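Local coordinates for protein PHO85 cyclin PHO80 (Saccharomyces cerevisiae, PDB 2PMI) that serves as the cyclin partner of the cyclin-dependent kinase PHO85 and represses phosphate-starvation-responsive genes when phosphate is plentiful, at residues Cys30-Leu35 against Leu84-Ser89; Leu38-Leu43 against Ser76-Phe81; Ser45-Asn50 against Leu114-Ala119; His92-Thr97 against Val129-Leu134. All coordinates share one frame; numbering follows the deposited sequence.

Contact 1 of 4, residues Cys30-Leu35 against Leu84-Ser89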
loop_
_atom_site.group_PDB
_atom_site.type_symbol
_atom_site.label_atom_id
_atom_site.label_comp_id
_atom_site.label_asym_id
_atom_site.label_seq_id
_atom_site.Cartn_x
_atom_site.Cartn_y
_atom_site.Cartn_z
ATOM N N CYS B 30 6.594 -20.840 -5.132
ATOM C CA CYS B 30 7.469 -21.743 -4.405
ATOM C C CYS B 30 6.839 -22.126 -3.059
ATOM O O CYS B 30 6.111 -21.333 -2.462
ATOM C CB CYS B 30 8.823 -21.056 -4.220
ATOM S SG CYS B 30 9.866 -21.776 -2.977
ATOM N N SER B 31 7.116 -23.341 -2.589
ATOM C CA SER B 31 6.560 -23.849 -1.330
ATOM C C SER B 31 6.878 -23.030 -0.075
ATOM O O SER B 31 8.045 -22.883 0.291
ATOM C CB SER B 31 7.040 -25.277 -1.119
ATOM O OG SER B 31 6.964 -25.629 0.247
ATOM N N ARG B 32 5.854 -22.512 0.598
ATOM C CA ARG B 32 6.092 -21.726 1.811
ATOM C C ARG B 32 6.980 -22.483 2.801
ATOM O O ARG B 32 7.721 -21.887 3.590
ATOM C CB ARG B 32 4.782 -21.367 2.505
ATOM C CG ARG B 32 4.001 -20.246 1.849
ATOM C CD ARG B 32 2.784 -19.860 2.704
ATOM N NE ARG B 32 2.598 -20.769 3.838
ATOM C CZ ARG B 32 1.695 -20.601 4.798
ATOM N NH1 ARG B 32 0.883 -19.551 4.763
ATOM N NH2 ARG B 32 1.613 -21.480 5.798
ATOM N N THR B 33 6.887 -23.805 2.768
ATOM C CA THR B 33 7.699 -24.616 3.654
ATOM C C THR B 33 9.132 -24.528 3.152
ATOM O O THR B 33 10.036 -24.248 3.933
ATOM C CB THR B 33 7.185 -26.091 3.704
ATOM O OG1 THR B 33 6.029 -26.151 4.550
ATOM C CG2 THR B 33 8.245 -27.040 4.261
ATOM N N ASP B 34 9.341 -24.729 1.853
ATOM C CA ASP B 34 10.695 -24.647 1.310
ATOM C C ASP B 34 11.358 -23.306 1.614
ATOM O O ASP B 34 12.574 -23.241 1.772
ATOM C CB ASP B 34 10.711 -24.890 -0.201
ATOM C CG ASP B 34 10.493 -26.341 -0.561
ATOM O OD1 ASP B 34 10.802 -27.221 0.265
ATOM O OD2 ASP B 34 10.029 -26.600 -1.684
ATOM N N LEU B 35 10.575 -22.233 1.681
ATOM C CA LEU B 35 11.155 -20.934 2.005
ATOM C C LEU B 35 11.660 -20.983 3.441
ATOM O O LEU B 35 12.853 -20.883 3.694
ATOM C CB LEU B 35 10.125 -19.819 1.863
ATOM C CG LEU B 35 9.976 -19.271 0.442
ATOM C CD1 LEU B 35 8.990 -18.093 0.439
ATOM C CD2 LEU B 35 11.364 -18.849 -0.080
ATOM N N LEU B 84 4.920 -20.055 13.368
ATOM C CA LEU B 84 4.469 -18.695 13.106
ATOM C C LEU B 84 3.865 -18.678 11.718
ATOM O O LEU B 84 2.837 -18.041 11.481
ATOM C CB LEU B 84 5.634 -17.707 13.120
ATOM C CG LEU B 84 6.509 -17.487 14.360
ATOM C CD1 LEU B 84 7.216 -16.133 14.210
ATOM C CD2 LEU B 84 5.670 -17.513 15.644
ATOM N N THR B 85 4.518 -19.388 10.802
ATOM C CA THR B 85 4.081 -19.465 9.410
ATOM C C THR B 85 2.738 -20.160 9.195
ATOM O O THR B 85 1.933 -19.723 8.359
ATOM C CB THR B 85 5.127 -20.194 8.538
ATOM O OG1 THR B 85 6.403 -19.559 8.690
ATOM C CG2 THR B 85 4.710 -20.168 7.064
ATOM N N LYS B 86 2.498 -21.237 9.944
ATOM C CA LYS B 86 1.263 -22.005 9.806
ATOM C C LYS B 86 0.057 -21.426 10.518
ATOM O O LYS B 86 -0.990 -21.229 9.912
ATOM C CB LYS B 86 1.490 -23.444 10.282
ATOM C CG LYS B 86 2.670 -24.121 9.583
ATOM C CD LYS B 86 2.609 -23.896 8.058
ATOM C CE LYS B 86 3.899 -24.317 7.355
ATOM N NZ LYS B 86 3.883 -23.999 5.894
ATOM N N PHE B 87 0.218 -21.132 11.799
ATOM C CA PHE B 87 -0.870 -20.618 12.611
ATOM C C PHE B 87 -1.122 -19.112 12.535
ATOM O O PHE B 87 -1.769 -18.526 13.418
ATOM C CB PHE B 87 -0.655 -21.069 14.058
ATOM C CG PHE B 87 -0.524 -22.567 14.206
ATOM C CD1 PHE B 87 0.601 -23.236 13.723
ATOM C CD2 PHE B 87 -1.535 -23.313 14.801
ATOM C CE1 PHE B 87 0.719 -24.626 13.829
ATOM C CE2 PHE B 87 -1.422 -24.703 14.910
ATOM C CZ PHE B 87 -0.289 -25.358 14.420
ATOM N N SER B 88 -0.617 -18.493 11.472
ATOM C CA SER B 88 -0.803 -17.061 11.231
ATOM C C SER B 88 -0.758 -16.833 9.740
ATOM O O SER B 88 -0.698 -15.701 9.272
ATOM C CB SER B 88 0.276 -16.231 11.920
ATOM O OG SER B 88 -0.131 -15.881 13.234
ATOM N N SER B 89 -0.798 -17.945 9.010
ATOM C CA SER B 89 -0.788 -17.945 7.556
ATOM C C SER B 89 -0.018 -16.771 6.956
ATOM O O SER B 89 -0.545 -15.993 6.153
ATOM C CB SER B 89 -2.230 -17.975 7.018
ATOM O OG SER B 89 -3.132 -17.249 7.843
#
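R32 reaches from the first turn of helix 32-51 toward T85 and K86 in the last turn of helix 77-86 and S89 just beyond it, and a methyl covers one face of its guanidinium. CG2 of T85 sits 3.4 Å above the guanidinium plane, toward its rim rather than over its middle. Threonine suits the place because it serves two surroundings: the methyl meets the flat cation, while OG1 turns back to hydrogen-bond F81 O in its own helix. With CG2 anti to the backbone N (OG1 torsion -55°), the methyl is left for R32. At the edge of the same guanidinium, in its plane, lies CD of K86, 3.5 Å from R32 NH2, and R32 NH1 stands 3.6 Å from S89 CA.

Both helices belong to the cyclin box, the all-helical fold of this family, and here the start of one meets the end of the other at the surface. S31 is the N-cap of helix 32-51: its OG takes a nearly straight bond from D34 N at 3.0 Å and a weaker one from T33 N, a natural role for serine, whose short hydroxyl can replace a missing helical carbonyl.

Among the charged groups, K86 NZ gives a weak hydrogen bond to T33 OG1 at 3.3 Å, the two side chains crossing at about a right angle. NZ also lies 3.4 Å from R32 NH2; these are two donors of like charge, probably repulsive. T85 O, 3.1 Å from R32 NH2, brings a carbonyl oxygen close to the guanidinium, which may ease the like charges.

Contact 2 of 4, residues Leu38-Leu43 against Ser76-Phe81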
loop_
_atom_site.group_PDB
_atom_site.type_symbol
_atom_site.label_atom_id
_atom_site.label_comp_id
_atom_site.label_asym_id
_atom_site.label_seq_id
_atom_site.Cartn_x
_atom_site.Cartn_y
_atom_site.Cartn_z
ATOM N N LEU B 38 14.956 -22.556 3.548
ATOM C CA LEU B 38 15.994 -21.707 2.980
ATOM C C LEU B 38 16.257 -20.507 3.889
ATOM O O LEU B 38 17.403 -20.160 4.143
ATOM C CB LEU B 38 15.596 -21.222 1.580
ATOM C CG LEU B 38 15.593 -22.297 0.490
ATOM C CD1 LEU B 38 15.329 -21.692 -0.889
ATOM C CD2 LEU B 38 16.936 -22.994 0.503
ATOM N N ILE B 39 15.209 -19.872 4.394
ATOM C CA ILE B 39 15.419 -18.727 5.263
ATOM C C ILE B 39 16.058 -19.118 6.587
ATOM O O ILE B 39 17.052 -18.521 6.999
ATOM C CB ILE B 39 14.117 -17.980 5.557
ATOM C CG1 ILE B 39 13.574 -17.357 4.268
ATOM C CG2 ILE B 39 14.379 -16.900 6.586
ATOM C CD1 ILE B 39 12.194 -16.691 4.418
ATOM N N SER B 40 15.487 -20.113 7.252
ATOM C CA SER B 40 16.017 -20.565 8.535
ATOM C C SER B 40 17.498 -20.933 8.450
ATOM O O SER B 40 18.289 -20.597 9.334
ATOM C CB SER B 40 15.218 -21.767 9.028
ATOM O OG SER B 40 13.873 -21.398 9.247
ATOM N N ARG B 41 17.861 -21.642 7.386
ATOM C CA ARG B 41 19.244 -22.050 7.175
ATOM C C ARG B 41 20.107 -20.799 7.175
ATOM O O ARG B 41 21.042 -20.665 7.966
ATOM C CB ARG B 41 19.397 -22.777 5.837
ATOM C CG ARG B 41 18.814 -24.181 5.799
ATOM C CD ARG B 41 18.957 -24.773 4.397
ATOM N NE ARG B 41 18.758 -26.223 4.371
ATOM C CZ ARG B 41 18.848 -26.967 3.270
ATOM N NH1 ARG B 41 19.130 -26.400 2.097
ATOM N NH2 ARG B 41 18.670 -28.281 3.340
ATOM N N MET B 42 19.783 -19.884 6.275
ATOM C CA MET B 42 20.516 -18.641 6.172
ATOM C C MET B 42 20.607 -17.973 7.541
ATOM O O MET B 42 21.656 -17.454 7.929
ATOM C CB MET B 42 19.797 -17.705 5.208
ATOM C CG MET B 42 20.470 -16.367 5.060
ATOM S SD MET B 42 22.120 -16.597 4.411
ATOM C CE MET B 42 21.712 -16.841 2.691
ATOM N N LEU B 43 19.494 -18.005 8.265
ATOM C CA LEU B 43 19.383 -17.382 9.572
ATOM C C LEU B 43 20.316 -17.933 10.661
ATOM O O LEU B 43 20.800 -17.171 11.498
ATOM C CB LEU B 43 17.931 -17.464 10.042
ATOM C CG LEU B 43 17.442 -16.203 10.745
ATOM C CD1 LEU B 43 17.433 -15.071 9.747
ATOM C CD2 LEU B 43 16.057 -16.421 11.335
ATOM N N SER B 76 14.296 -24.728 18.165
ATOM C CA SER B 76 15.139 -24.320 17.056
ATOM C C SER B 76 14.466 -23.181 16.303
ATOM O O SER B 76 13.261 -22.949 16.446
ATOM C CB SER B 76 15.373 -25.475 16.094
ATOM O OG SER B 76 14.278 -25.614 15.209
ATOM N N ILE B 77 15.261 -22.491 15.491
ATOM C CA ILE B 77 14.803 -21.353 14.713
ATOM C C ILE B 77 13.712 -21.780 13.738
ATOM O O ILE B 77 12.655 -21.150 13.656
ATOM C CB ILE B 77 16.004 -20.718 13.953
ATOM C CG1 ILE B 77 15.770 -19.225 13.773
ATOM C CG2 ILE B 77 16.220 -21.397 12.607
ATOM C CD1 ILE B 77 15.715 -18.485 15.081
ATOM N N PHE B 78 13.978 -22.875 13.026
ATOM C CA PHE B 78 13.061 -23.440 12.030
ATOM C C PHE B 78 11.727 -23.888 12.634
ATOM O O PHE B 78 10.661 -23.615 12.081
ATOM C CB PHE B 78 13.731 -24.630 11.338
ATOM C CG PHE B 78 12.882 -25.270 10.286
ATOM C CD1 PHE B 78 12.611 -24.603 9.093
ATOM C CD2 PHE B 78 12.328 -26.531 10.497
ATOM C CE1 PHE B 78 11.799 -25.184 8.123
ATOM C CE2 PHE B 78 11.512 -27.124 9.537
ATOM C CZ PHE B 78 11.248 -26.451 8.349
ATOM N N ASN B 79 11.797 -24.586 13.761
ATOM C CA ASN B 79 10.604 -25.056 14.444
ATOM C C ASN B 79 9.772 -23.874 14.927
ATOM O O ASN B 79 8.559 -23.994 15.120
ATOM C CB ASN B 79 10.995 -25.944 15.626
ATOM C CG ASN B 79 11.694 -27.214 15.188
ATOM O OD1 ASN B 79 12.315 -27.905 15.994
ATOM N ND2 ASN B 79 11.591 -27.530 13.906
ATOM N N TYR B 80 10.420 -22.730 15.125
ATOM C CA TYR B 80 9.699 -21.544 15.564
ATOM C C TYR B 80 9.058 -20.838 14.363
ATOM O O TYR B 80 7.939 -20.328 14.453
ATOM C CB TYR B 80 10.640 -20.580 16.270
ATOM C CG TYR B 80 9.920 -19.412 16.898
ATOM C CD1 TYR B 80 9.012 -19.609 17.925
ATOM C CD2 TYR B 80 10.170 -18.111 16.488
ATOM C CE1 TYR B 80 8.373 -18.538 18.537
ATOM C CE2 TYR B 80 9.539 -17.037 17.089
ATOM C CZ TYR B 80 8.644 -17.253 18.117
ATOM O OH TYR B 80 8.033 -16.182 18.747
ATOM N N PHE B 81 9.776 -20.824 13.244
ATOM C CA PHE B 81 9.302 -20.194 12.021
ATOM C C PHE B 81 8.006 -20.819 11.435
ATOM O O PHE B 81 7.004 -20.108 11.285
ATOM C CB PHE B 81 10.416 -20.236 10.974
ATOM C CG PHE B 81 10.440 -19.049 10.043
ATOM C CD1 PHE B 81 9.441 -18.086 10.075
ATOM C CD2 PHE B 81 11.473 -18.899 9.124
ATOM C CE1 PHE B 81 9.474 -16.992 9.203
ATOM C CE2 PHE B 81 11.509 -17.810 8.255
ATOM C CZ PHE B 81 10.508 -16.859 8.296
#
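In the cyclin box, S40 and its neighbours on helix 32-51 pack against I77, F78 and F81 on helix 77-86, a buried helix-helix contact within the five-helix bundle. The short segments run roughly antiparallel, their directions 143° apart and their axes 9.4 Å apart at closest approach, and S40 and F78 have the nearest CA atoms.

A small residue suits S40's place, because its CB and OG fit between three larger side chains. OG meets the edges of two rings, lying close to the plane of each: it is 3.4 Å from F78 CD1 and 3.5 Å from F81 CD2. A buried hydroxyl without a partner would be costly, but OG is hydrogen-bonded to V36 O one turn earlier, which the torsion about CA-CB (-63°, OG beside the backbone N) allows. S40 CB in turn rests 3.7 Å from I77 CG2.

I39 and L43 stand one turn apart on the same side of S40. I39 meets F81 at about a right angle, and its beta-branch puts a methyl, CG2, at the ring edge, 3.4 Å from F81 CE2. L43 CD2 touches I77 CG1 at 3.7 Å, again with the chains crossing. I39 and L43 pack also on helix 92-108, and I77 and F81 on helix 119-134, which ties the pair into the core.

S76 caps the start of helix 77-86, its OG accepting from N79 N at 3.1 Å. The whole is an apolar interface between two helices of the all-helical cyclin box.

Contact 3 of 4, residues Ser45-Asn50 against Leu114-Ala119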
loop_
_atom_site.group_PDB
_atom_site.type_symbol
_atom_site.label_atom_id
_atom_site.label_comp_id
_atom_site.label_asym_id
_atom_site.label_seq_id
_atom_site.Cartn_x
_atom_site.Cartn_y
_atom_site.Cartn_z
ATOM N N SER B 45 23.022 -19.438 9.912
ATOM C CA SER B 45 24.332 -19.277 9.315
ATOM C C SER B 45 24.872 -17.919 9.753
ATOM O O SER B 45 26.027 -17.799 10.157
ATOM C CB SER B 45 24.224 -19.350 7.790
ATOM O OG SER B 45 25.476 -19.127 7.170
ATOM N N LEU B 46 24.026 -16.899 9.682
ATOM C CA LEU B 46 24.431 -15.567 10.091
ATOM C C LEU B 46 24.652 -15.586 11.593
ATOM O O LEU B 46 25.439 -14.808 12.126
ATOM C CB LEU B 46 23.337 -14.552 9.781
ATOM C CG LEU B 46 22.983 -14.254 8.333
ATOM C CD1 LEU B 46 21.863 -13.238 8.336
ATOM C CD2 LEU B 46 24.178 -13.708 7.585
ATOM N N ILE B 47 23.947 -16.467 12.289
ATOM C CA ILE B 47 24.099 -16.527 13.727
ATOM C C ILE B 47 25.422 -17.164 14.093
ATOM O O ILE B 47 26.106 -16.731 15.029
ATOM C CB ILE B 47 22.916 -17.267 14.359
ATOM C CG1 ILE B 47 21.707 -16.325 14.354
ATOM C CG2 ILE B 47 23.257 -17.724 15.771
ATOM C CD1 ILE B 47 20.408 -16.969 14.729
ATOM N N ALA B 48 25.791 -18.180 13.329
ATOM C CA ALA B 48 27.048 -18.870 13.541
ATOM C C ALA B 48 28.187 -17.865 13.349
ATOM O O ALA B 48 28.968 -17.603 14.264
ATOM C CB ALA B 48 27.177 -20.006 12.546
ATOM N N ILE B 49 28.252 -17.295 12.151
ATOM C CA ILE B 49 29.287 -16.337 11.789
ATOM C C ILE B 49 29.329 -15.079 12.649
ATOM O O ILE B 49 30.398 -14.575 12.966
ATOM C CB ILE B 49 29.145 -15.924 10.304
ATOM C CG1 ILE B 49 29.265 -17.156 9.407
ATOM C CG2 ILE B 49 30.220 -14.926 9.933
ATOM C CD1 ILE B 49 29.229 -16.842 7.943
ATOM N N ASN B 50 28.171 -14.566 13.030
ATOM C CA ASN B 50 28.135 -13.356 13.844
ATOM C C ASN B 50 28.621 -13.620 15.266
ATOM O O ASN B 50 29.044 -12.707 15.976
ATOM C CB ASN B 50 26.711 -12.780 13.859
ATOM C CG ASN B 50 26.543 -11.596 12.911
ATOM O OD1 ASN B 50 27.151 -11.539 11.831
ATOM N ND2 ASN B 50 25.703 -10.648 13.310
ATOM N N LEU B 114 22.161 -9.789 14.790
ATOM C CA LEU B 114 21.556 -11.103 14.687
ATOM C C LEU B 114 22.475 -12.175 15.233
ATOM O O LEU B 114 23.543 -12.445 14.682
ATOM C CB LEU B 114 21.203 -11.423 13.230
ATOM C CG LEU B 114 20.609 -12.812 12.961
ATOM C CD1 LEU B 114 19.303 -12.960 13.711
ATOM C CD2 LEU B 114 20.392 -13.010 11.473
ATOM N N ASN B 115 22.064 -12.773 16.337
ATOM C CA ASN B 115 22.834 -13.845 16.926
ATOM C C ASN B 115 21.820 -14.717 17.648
ATOM O O ASN B 115 20.697 -14.273 17.935
ATOM C CB ASN B 115 23.897 -13.303 17.894
ATOM C CG ASN B 115 23.302 -12.579 19.092
ATOM O OD1 ASN B 115 22.572 -13.155 19.888
ATOM N ND2 ASN B 115 23.627 -11.308 19.226
ATOM N N SER B 116 22.207 -15.955 17.929
ATOM C CA SER B 116 21.309 -16.874 18.594
ATOM C C SER B 116 20.945 -16.423 19.992
ATOM O O SER B 116 21.132 -17.161 20.953
ATOM C CB SER B 116 21.924 -18.267 18.657
ATOM O OG SER B 116 22.931 -18.321 19.633
ATOM N N LEU B 117 20.427 -15.211 20.113
ATOM C CA LEU B 117 20.019 -14.700 21.410
ATOM C C LEU B 117 19.006 -13.608 21.141
ATOM O O LEU B 117 18.350 -13.117 22.063
ATOM C CB LEU B 117 21.214 -14.132 22.163
ATOM C CG LEU B 117 21.114 -14.110 23.686
ATOM C CD1 LEU B 117 20.836 -15.518 24.202
ATOM C CD2 LEU B 117 22.412 -13.581 24.277
ATOM N N THR B 118 18.880 -13.249 19.860
ATOM C CA THR B 118 17.950 -12.220 19.403
ATOM C C THR B 118 17.006 -12.712 18.316
ATOM O O THR B 118 15.882 -12.217 18.177
ATOM C CB THR B 118 18.690 -11.020 18.800
ATOM O OG1 THR B 118 19.749 -11.486 17.943
ATOM C CG2 THR B 118 19.198 -10.115 19.895
ATOM N N ALA B 119 17.489 -13.676 17.538
ATOM C CA ALA B 119 16.750 -14.234 16.410
ATOM C C ALA B 119 15.234 -14.391 16.589
ATOM O O ALA B 119 14.462 -13.733 15.893
ATOM C CB ALA B 119 17.382 -15.554 15.996
#
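I47 near the end of helix 32-51 and N115 in the loop 114-119 bring their backbones together, with CA atoms 4.4 Å apart, so the helix lies almost directly on the irregular chain. The side chain of I47 has the largest share of the contact, with L114 close behind, and its branches divide the work. CG1 lies over the N115-S116 peptide link, 3.7 Å from N115 C. CG2, anti to the backbone N, lies beside S116, while CD1 runs on to A119 CB at 3.6 Å. Isoleucine suits the place: its longer arm passes over the peptide to the start of the next helix, and its short branch meets S116.

The loop joins helix 92-108 to helix 119-134 of the cyclin box, and folds back on itself: carbonyl N115 O takes bonds from T118 N and A119 N, which approach from opposite faces of its plane. S116 OG is hydrogen-bonded to E51 OE1, just beyond the helical segment.

Beside I47, two leucines cross at about a right angle, with L46 CD1 3.5 Å from L114 CD2. The first torsion of L114 (177°) carries the end of its side chain toward L46 and I47, and this buried end packs also on L43 and I102. N50 makes the polar link across the contact, where ND2 gives L114 O a weak bond of 3.1 Å bent to 124°; an amide suits this rim position, having an N-H to offer a loop carbonyl.

Contact 4 of 4, residues His92-Thr97 against Val129-Leu134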
loop_
_atom_site.group_PDB
_atom_site.type_symbol
_atom_site.label_atom_id
_atom_site.label_comp_id
_atom_site.label_asym_id
_atom_site.label_seq_id
_atom_site.Cartn_x
_atom_site.Cartn_y
_atom_site.Cartn_z
ATOM N N HIS B 92 4.124 -15.474 1.501
ATOM C CA HIS B 92 5.484 -15.577 0.948
ATOM C C HIS B 92 6.307 -14.296 1.093
ATOM O O HIS B 92 7.308 -14.276 1.805
ATOM C CB HIS B 92 5.412 -15.932 -0.528
ATOM C CG HIS B 92 4.681 -17.205 -0.802
ATOM N ND1 HIS B 92 5.327 -18.378 -1.132
ATOM C CD2 HIS B 92 3.362 -17.502 -0.748
ATOM C CE1 HIS B 92 4.436 -19.342 -1.266
ATOM N NE2 HIS B 92 3.238 -18.836 -1.038
ATOM N N CYS B 93 5.899 -13.244 0.390
ATOM C CA CYS B 93 6.584 -11.964 0.473
ATOM C C CYS B 93 6.876 -11.615 1.936
ATOM O O CYS B 93 7.963 -11.146 2.263
ATOM C CB CYS B 93 5.727 -10.853 -0.136
ATOM S SG CYS B 93 5.311 -11.060 -1.878
ATOM N N VAL B 94 5.912 -11.827 2.823
ATOM C CA VAL B 94 6.159 -11.515 4.221
ATOM C C VAL B 94 7.329 -12.340 4.761
ATOM O O VAL B 94 8.051 -11.893 5.629
ATOM C CB VAL B 94 4.900 -11.757 5.088
ATOM C CG1 VAL B 94 5.237 -11.651 6.585
ATOM C CG2 VAL B 94 3.867 -10.728 4.750
ATOM N N LEU B 95 7.516 -13.544 4.240
ATOM C CA LEU B 95 8.606 -14.401 4.686
ATOM C C LEU B 95 9.937 -13.780 4.266
ATOM O O LEU B 95 10.834 -13.578 5.087
ATOM C CB LEU B 95 8.466 -15.791 4.062
ATOM C CG LEU B 95 7.120 -16.495 4.253
ATOM C CD1 LEU B 95 7.157 -17.837 3.543
ATOM C CD2 LEU B 95 6.816 -16.681 5.750
ATOM N N MET B 96 10.057 -13.481 2.980
ATOM C CA MET B 96 11.263 -12.875 2.456
ATOM C C MET B 96 11.558 -11.572 3.201
ATOM O O MET B 96 12.637 -11.380 3.764
ATOM C CB MET B 96 11.085 -12.593 0.965
ATOM C CG MET B 96 11.054 -13.832 0.104
ATOM S SD MET B 96 12.457 -14.871 0.479
ATOM C CE MET B 96 13.801 -13.805 -0.028
ATOM N N THR B 97 10.582 -10.675 3.187
ATOM C CA THR B 97 10.708 -9.398 3.851
ATOM C C THR B 97 11.313 -9.543 5.238
ATOM O O THR B 97 12.188 -8.775 5.621
ATOM C CB THR B 97 9.342 -8.720 3.977
ATOM O OG1 THR B 97 8.887 -8.319 2.676
ATOM C CG2 THR B 97 9.430 -7.504 4.896
ATOM N N VAL B 129 5.275 -7.533 11.619
ATOM C CA VAL B 129 5.227 -6.167 11.077
ATOM C C VAL B 129 5.205 -6.125 9.543
ATOM O O VAL B 129 4.594 -5.236 8.956
ATOM C CB VAL B 129 6.408 -5.288 11.569
ATOM C CG1 VAL B 129 6.454 -4.001 10.780
ATOM C CG2 VAL B 129 6.237 -4.957 13.035
ATOM N N ALA B 130 5.864 -7.080 8.894
ATOM C CA ALA B 130 5.885 -7.099 7.439
ATOM C C ALA B 130 4.478 -7.340 6.947
ATOM O O ALA B 130 4.061 -6.829 5.898
ATOM C CB ALA B 130 6.791 -8.200 6.933
ATOM N N THR B 131 3.758 -8.136 7.729
ATOM C CA THR B 131 2.391 -8.515 7.421
ATOM C C THR B 131 1.426 -7.355 7.554
ATOM O O THR B 131 0.709 -7.035 6.606
ATOM C CB THR B 131 1.952 -9.677 8.321
ATOM O OG1 THR B 131 2.610 -10.872 7.882
ATOM C CG2 THR B 131 0.450 -9.887 8.253
ATOM N N LYS B 132 1.418 -6.717 8.717
ATOM C CA LYS B 132 0.519 -5.602 8.943
ATOM C C LYS B 132 0.763 -4.408 8.030
ATOM O O LYS B 132 -0.183 -3.856 7.465
ATOM C CB LYS B 132 0.581 -5.158 10.403
ATOM C CG LYS B 132 -0.045 -6.159 11.362
ATOM C CD LYS B 132 0.170 -5.774 12.824
ATOM C CE LYS B 132 -0.485 -4.444 13.161
ATOM N NZ LYS B 132 -0.198 -4.034 14.567
ATOM N N GLY B 133 2.019 -4.019 7.856
ATOM C CA GLY B 133 2.296 -2.863 7.022
ATOM C C GLY B 133 2.253 -3.091 5.525
ATOM O O GLY B 133 2.127 -2.139 4.746
ATOM N N LEU B 134 2.327 -4.348 5.111
ATOM C CA LEU B 134 2.343 -4.649 3.688
ATOM C C LEU B 134 1.218 -5.518 3.134
ATOM O O LEU B 134 1.092 -5.640 1.919
ATOM C CB LEU B 134 3.667 -5.338 3.329
ATOM C CG LEU B 134 5.005 -4.756 3.789
ATOM C CD1 LEU B 134 6.129 -5.613 3.226
ATOM C CD2 LEU B 134 5.150 -3.331 3.316
#
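T97 faces A130 and L134, and its side chain is easily followed outward. CB stands 3.9 Å from A130 CB. OG1, beside the backbone N (chi1 -69°), bonds to C93 O one turn earlier at 3.0 Å, coming from above the carbonyl plane; the same oxygen also accepts from T97 N. With its polar need met within the helix, OG1 can pack against L134 CD1, the two side chains meeting tip to tip. CG2 goes the other way, anti to the backbone N, and lies 3.4 Å from A130 CB.

Helices 92-108 and 119-134 cross here inside the cyclin box, the axes of their short segments 9.0 Å apart at closest approach and their directions 125° apart. Alanine suits the crossing because a single methyl allows such closeness: V94 and A130 have CA atoms 5.5 Å apart.

V94 also meets A130, CG1 lying 3.8 Å from A130 CB. Both of its methyls also border T131 OG1, which makes a weak hydrogen bond to T127 O. K132, turned away from this packing, forms a salt bridge with E159 and hydrogen bonds to the backbone of the other protein in the assembly.

How the contacts relate
Contacts 1 and 2 lie on the same pair of helices, 32-51 and 77-86, their centres 11 Å apart, one at the surface and the other in the core. Contact 3 continues along helix 32-51, with its centre 11 Å from that of contact 2; there I77 CD1 meets A119 CB at 3.5 Å. Contact 4 adds the crossing of helices 92-108 and 119-134. It touches contact 1 where L35 CD1 lies 3.6 Å from L95 CD1, and contact 2 through I39 CD1 and L95 O. Contacts 3 and 4 stand on opposite sides of the chain's centre, 21 Å apart between centres, and of the four, contact 4 alone borders the partner protein, presumably the kinase.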